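Local coordinates for vesicular integral-membrane protein VIP36 (Canis lupus familiaris, PDB 2DUR) that binds high-mannose glycans through its calcium-dependent lumenal lectin domain and helps sort and transport glycoproteins in the early secretory pathway, at residues L167-V178 against W188-L199. Numbering follows the deposited sequence.
Sequences LAVRYSRGRLTV and WKNCIDITGVRL
Asp-193 OD1 takes two hydrogen bonds: Arg-175 NE at 2.8 Å lies on its syn lone pair, while Thr-177 OG1 at 2.8 Å comes from above the carboxylate plane. Asp-193 OD2 receives Arg-175 NH2 at 2.8 Å, completing a side-on salt bridge whose guanidinium and carboxylate are nearly coplanar (18° apart). Arg-175 gets there with an extended chain, its CG anti to the backbone N (chi1 -175°). Behind this polar cluster, Leu-176 with Ile-194 and Val-178 with Ile-192 form antiparallel hydrogen-bonded pairs, with Leu-176 touching Leu-109 of the opposing sheet.

The hairpin of strands 175-181 and 189-198 shows how a bulge can be accommodated inside an otherwise regular sheet. Cys-191 and Ile-192 both give their N-H to Val-178 O, a classic beta bulge at the residue whose SG is disulfide-bonded to Cys-154. Ile-192 O is shared, Val-178 N and Asn-190 ND2 reaching it from opposite faces of its plane. Near the turn, Tyr-171 OH donates to Val-197 O at 2.6 Å, and Leu-199 CD1 sits over the centre of the tyrosine ring, 4.0 Å from its centroid. At the opposite end, Ala-168 CB lies over the six-membered ring of Trp-188, 3.6 Å from the centroid.

The face of Asp-193 holds a polar cluster, while that of Leu-176 and Val-178 turns apolar side chains toward the other sheet of the L-type lectin beta-sandwich. The paired bonds from Arg-175 hold carboxylate and guanidinium edge to edge, and three donors would probably favour the ionised form of Asp-193.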
loop_
_atom_site.group_PDB
_atom_site.type_symbol
_atom_site.label_atom_id
_atom_site.label_comp_id
_atom_site.label_asym_id
_atom_site.label_seq_id
_atom_site.Cartn_x
_atom_site.Cartn_y
_atom_site.Cartn_z
ATOM N N LEU A 167 5.478 -0.701 7.855
ATOM C CA LEU A 167 4.280 0.172 7.796
ATOM C C LEU A 167 3.081 -0.562 8.351
ATOM O O LEU A 167 2.943 -1.756 8.155
ATOM C CB LEU A 167 4.001 0.574 6.330
ATOM C CG LEU A 167 3.121 1.813 6.152
ATOM C CD1 LEU A 167 3.953 3.020 6.421
ATOM C CD2 LEU A 167 2.591 1.845 4.729
ATOM N N ALA A 168 2.200 0.151 9.055
ATOM C CA ALA A 168 0.931 -0.424 9.458
ATOM C C ALA A 168 -0.202 0.412 8.878
ATOM O O ALA A 168 -0.133 1.640 8.892
ATOM C CB ALA A 168 0.830 -0.483 10.978
ATOM N N VAL A 169 -1.204 -0.275 8.337
ATOM C CA VAL A 169 -2.419 0.376 7.829
ATOM C C VAL A 169 -3.588 -0.285 8.518
ATOM O O VAL A 169 -3.832 -1.472 8.341
ATOM C CB VAL A 169 -2.560 0.215 6.294
ATOM C CG1 VAL A 169 -3.834 0.919 5.823
ATOM C CG2 VAL A 169 -1.309 0.780 5.554
ATOM N N ARG A 170 -4.332 0.501 9.282
ATOM C CA ARG A 170 -5.456 -0.000 10.078
ATOM C C ARG A 170 -6.731 0.642 9.557
ATOM O O ARG A 170 -6.772 1.848 9.348
ATOM C CB ARG A 170 -5.280 0.360 11.559
ATOM C CG ARG A 170 -6.380 -0.219 12.467
ATOM C CD ARG A 170 -6.205 0.296 13.915
ATOM N NE ARG A 170 -7.258 -0.202 14.814
ATOM C CZ ARG A 170 -8.449 0.375 15.037
ATOM N NH1 ARG A 170 -8.802 1.537 14.461
ATOM N NH2 ARG A 170 -9.299 -0.213 15.882
ATOM N N TYR A 171 -7.758 -0.165 9.352
ATOM C CA TYR A 171 -9.024 0.369 8.917
ATOM C C TYR A 171 -10.157 -0.261 9.730
ATOM O O TYR A 171 -10.319 -1.468 9.731
ATOM C CB TYR A 171 -9.210 0.120 7.402
ATOM C CG TYR A 171 -10.519 0.694 6.910
ATOM C CD1 TYR A 171 -10.762 2.079 6.981
ATOM C CD2 TYR A 171 -11.533 -0.131 6.442
ATOM C CE1 TYR A 171 -11.984 2.633 6.552
ATOM C CE2 TYR A 171 -12.772 0.398 6.026
ATOM C CZ TYR A 171 -12.984 1.784 6.082
ATOM O OH TYR A 171 -14.178 2.319 5.673
ATOM N N SER A 172 -10.943 0.573 10.419
ATOM C CA SER A 172 -12.036 0.073 11.248
ATOM C C SER A 172 -12.989 1.207 11.565
ATOM O O SER A 172 -12.544 2.286 12.021
ATOM C CB SER A 172 -11.484 -0.507 12.567
ATOM O OG SER A 172 -12.563 -0.930 13.422
ATOM N N ARG A 173 -14.280 0.963 11.330
ATOM C CA ARG A 173 -15.346 1.925 11.675
ATOM C C ARG A 173 -15.039 3.327 11.112
ATOM O O ARG A 173 -15.239 4.366 11.773
ATOM C CB ARG A 173 -15.553 1.972 13.199
ATOM C CG ARG A 173 -16.026 0.620 13.767
ATOM C CD ARG A 173 -16.352 0.719 15.248
ATOM N NE ARG A 173 -17.591 1.474 15.415
ATOM C CZ ARG A 173 -18.813 0.955 15.404
ATOM N NH1 ARG A 173 -19.013 -0.359 15.260
ATOM N NH2 ARG A 173 -19.846 1.766 15.563
ATOM N N GLY A 174 -14.556 3.350 9.871
ATOM C CA GLY A 174 -14.317 4.610 9.181
ATOM C C GLY A 174 -13.021 5.301 9.500
ATOM O O GLY A 174 -12.697 6.312 8.889
ATOM N N ARG A 175 -12.275 4.774 10.488
ATOM C CA ARG A 175 -11.015 5.354 10.875
ATOM C C ARG A 175 -9.894 4.652 10.125
ATOM O O ARG A 175 -9.770 3.432 10.180
ATOM C CB ARG A 175 -10.802 5.257 12.405
ATOM C CG ARG A 175 -9.562 5.956 12.911
ATOM C CD ARG A 175 -9.417 5.664 14.410
ATOM N NE ARG A 175 -8.200 6.267 14.955
ATOM C CZ ARG A 175 -7.862 6.200 16.259
ATOM N NH1 ARG A 175 -8.642 5.545 17.123
ATOM N NH2 ARG A 175 -6.741 6.759 16.687
ATOM N N LEU A 176 -9.088 5.455 9.445
ATOM C CA LEU A 176 -7.945 4.961 8.672
ATOM C C LEU A 176 -6.684 5.499 9.322
ATOM O O LEU A 176 -6.479 6.709 9.408
ATOM C CB LEU A 176 -8.053 5.458 7.218
ATOM C CG LEU A 176 -6.873 5.057 6.311
ATOM C CD1 LEU A 176 -6.758 3.549 6.170
ATOM C CD2 LEU A 176 -6.986 5.735 4.937
ATOM N N THR A 177 -5.828 4.594 9.785
ATOM C CA THR A 177 -4.605 5.004 10.478
ATOM C C THR A 177 -3.415 4.376 9.765
ATOM O O THR A 177 -3.413 3.179 9.467
ATOM C CB THR A 177 -4.616 4.556 11.984
ATOM O OG1 THR A 177 -5.859 4.927 12.597
ATOM C CG2 THR A 177 -3.464 5.161 12.730
ATOM N N VAL A 178 -2.415 5.193 9.490
ATOM C CA VAL A 178 -1.157 4.687 8.938
ATOM C C VAL A 178 -0.055 5.047 9.915
ATOM O O VAL A 178 0.066 6.212 10.306
ATOM C CB VAL A 178 -0.855 5.329 7.549
ATOM C CG1 VAL A 178 0.433 4.760 6.973
ATOM C CG2 VAL A 178 -2.031 5.104 6.598
ATOM N N TRP A 188 5.309 1.767 16.748
ATOM C CA TRP A 188 4.527 2.411 15.669
ATOM C C TRP A 188 4.417 3.911 15.938
ATOM O O TRP A 188 3.881 4.313 16.966
ATOM C CB TRP A 188 3.128 1.829 15.588
ATOM C CG TRP A 188 3.039 0.387 15.154
ATOM C CD1 TRP A 188 2.487 -0.647 15.854
ATOM C CD2 TRP A 188 3.494 -0.164 13.914
ATOM N NE1 TRP A 188 2.564 -1.811 15.130
ATOM C CE2 TRP A 188 3.185 -1.546 13.935
ATOM C CE3 TRP A 188 4.132 0.376 12.787
ATOM C CZ2 TRP A 188 3.507 -2.404 12.871
ATOM C CZ3 TRP A 188 4.463 -0.477 11.739
ATOM C CH2 TRP A 188 4.139 -1.846 11.783
ATOM N N LYS A 189 4.891 4.735 15.007
ATOM C CA LYS A 189 4.796 6.183 15.105
ATOM C C LYS A 189 3.704 6.671 14.158
ATOM O O LYS A 189 3.630 6.207 13.026
ATOM C CB LYS A 189 6.138 6.797 14.696
ATOM C CG LYS A 189 6.170 8.315 14.656
ATOM C CD LYS A 189 7.392 8.814 13.902
ATOM C CE LYS A 189 7.664 10.305 14.118
ATOM N NZ LYS A 189 6.492 11.098 14.605
ATOM N N ASN A 190 2.874 7.609 14.598
ATOM C CA ASN A 190 1.773 7.995 13.734
ATOM C C ASN A 190 2.235 8.729 12.481
ATOM O O ASN A 190 3.214 9.479 12.491
ATOM C CB ASN A 190 0.704 8.806 14.457
ATOM C CG ASN A 190 -0.528 9.023 13.578
ATOM O OD1 ASN A 190 -0.852 10.168 13.242
ATOM N ND2 ASN A 190 -1.166 7.924 13.129
ATOM N N CYS A 191 1.504 8.508 11.398
ATOM C CA CYS A 191 1.748 9.190 10.140
ATOM C C CYS A 191 0.442 9.876 9.710
ATOM O O CYS A 191 0.392 11.096 9.544
ATOM C CB CYS A 191 2.267 8.203 9.091
ATOM S SG CYS A 191 2.451 8.922 7.445
ATOM N N ILE A 192 -0.603 9.069 9.606
ATOM C CA ILE A 192 -1.927 9.512 9.184
ATOM C C ILE A 192 -2.941 8.936 10.169
ATOM O O ILE A 192 -2.831 7.772 10.587
ATOM C CB ILE A 192 -2.234 8.970 7.770
ATOM C CG1 ILE A 192 -1.278 9.582 6.747
ATOM C CG2 ILE A 192 -3.736 9.155 7.420
ATOM C CD1 ILE A 192 -1.161 8.689 5.474
ATOM N N ASP A 193 -3.919 9.748 10.560
ATOM C CA ASP A 193 -5.025 9.241 11.357
ATOM C C ASP A 193 -6.246 10.091 11.037
ATOM O O ASP A 193 -6.372 11.240 11.484
ATOM C CB ASP A 193 -4.683 9.302 12.859
ATOM C CG ASP A 193 -5.554 8.406 13.727
ATOM O OD1 ASP A 193 -6.348 7.571 13.247
ATOM O OD2 ASP A 193 -5.377 8.532 14.969
ATOM N N ILE A 194 -7.126 9.515 10.236
ATOM C CA ILE A 194 -8.302 10.243 9.749
ATOM C C ILE A 194 -9.558 9.407 9.896
ATOM O O ILE A 194 -9.491 8.185 10.035
ATOM C CB ILE A 194 -8.143 10.677 8.269
ATOM C CG1 ILE A 194 -7.972 9.465 7.361
ATOM C CG2 ILE A 194 -6.947 11.649 8.118
ATOM C CD1 ILE A 194 -7.935 9.795 5.863
ATOM N N THR A 195 -10.716 10.073 9.852
ATOM C CA THR A 195 -11.976 9.373 10.012
ATOM C C THR A 195 -12.897 9.757 8.844
ATOM O O THR A 195 -12.561 10.631 8.049
ATOM C CB THR A 195 -12.665 9.740 11.352
ATOM O OG1 THR A 195 -12.789 11.167 11.438
ATOM C CG2 THR A 195 -11.823 9.199 12.539
ATOM N N GLY A 196 -14.032 9.078 8.777
ATOM C CA GLY A 196 -15.040 9.336 7.743
ATOM C C GLY A 196 -14.704 8.656 6.442
ATOM O O GLY A 196 -15.255 9.009 5.403
ATOM N N VAL A 197 -13.801 7.684 6.483
ATOM C CA VAL A 197 -13.406 6.957 5.276
ATOM C C VAL A 197 -14.346 5.768 5.057
ATOM O O VAL A 197 -14.440 4.892 5.913
ATOM C CB VAL A 197 -11.941 6.498 5.368
ATOM C CG1 VAL A 197 -11.587 5.572 4.211
ATOM C CG2 VAL A 197 -10.991 7.702 5.452
ATOM N N ARG A 198 -15.038 5.754 3.908
ATOM C CA ARG A 198 -16.014 4.709 3.568
ATOM C C ARG A 198 -15.433 3.795 2.500
ATOM O O ARG A 198 -15.107 4.254 1.412
ATOM C CB ARG A 198 -17.344 5.310 3.065
ATOM C CG ARG A 198 -18.098 6.135 4.109
ATOM C CD ARG A 198 -19.489 6.650 3.626
ATOM N NE ARG A 198 -20.374 5.674 2.963
ATOM C CZ ARG A 198 -21.098 4.729 3.559
ATOM N NH1 ARG A 198 -21.052 4.549 4.878
ATOM N NH2 ARG A 198 -21.869 3.937 2.827
ATOM N N LEU A 199 -15.242 2.527 2.849
ATOM C CA LEU A 199 -14.737 1.517 1.916
ATOM C C LEU A 199 -15.573 0.261 2.025
ATOM O O LEU A 199 -15.976 -0.117 3.141
ATOM C CB LEU A 199 -13.283 1.169 2.259
ATOM C CG LEU A 199 -12.254 2.299 2.066
ATOM C CD1 LEU A 199 -10.902 1.882 2.651
ATOM C CD2 LEU A 199 -12.089 2.684 0.608
HETATM O O HOH W 1 -15.362 7.230 10.996
#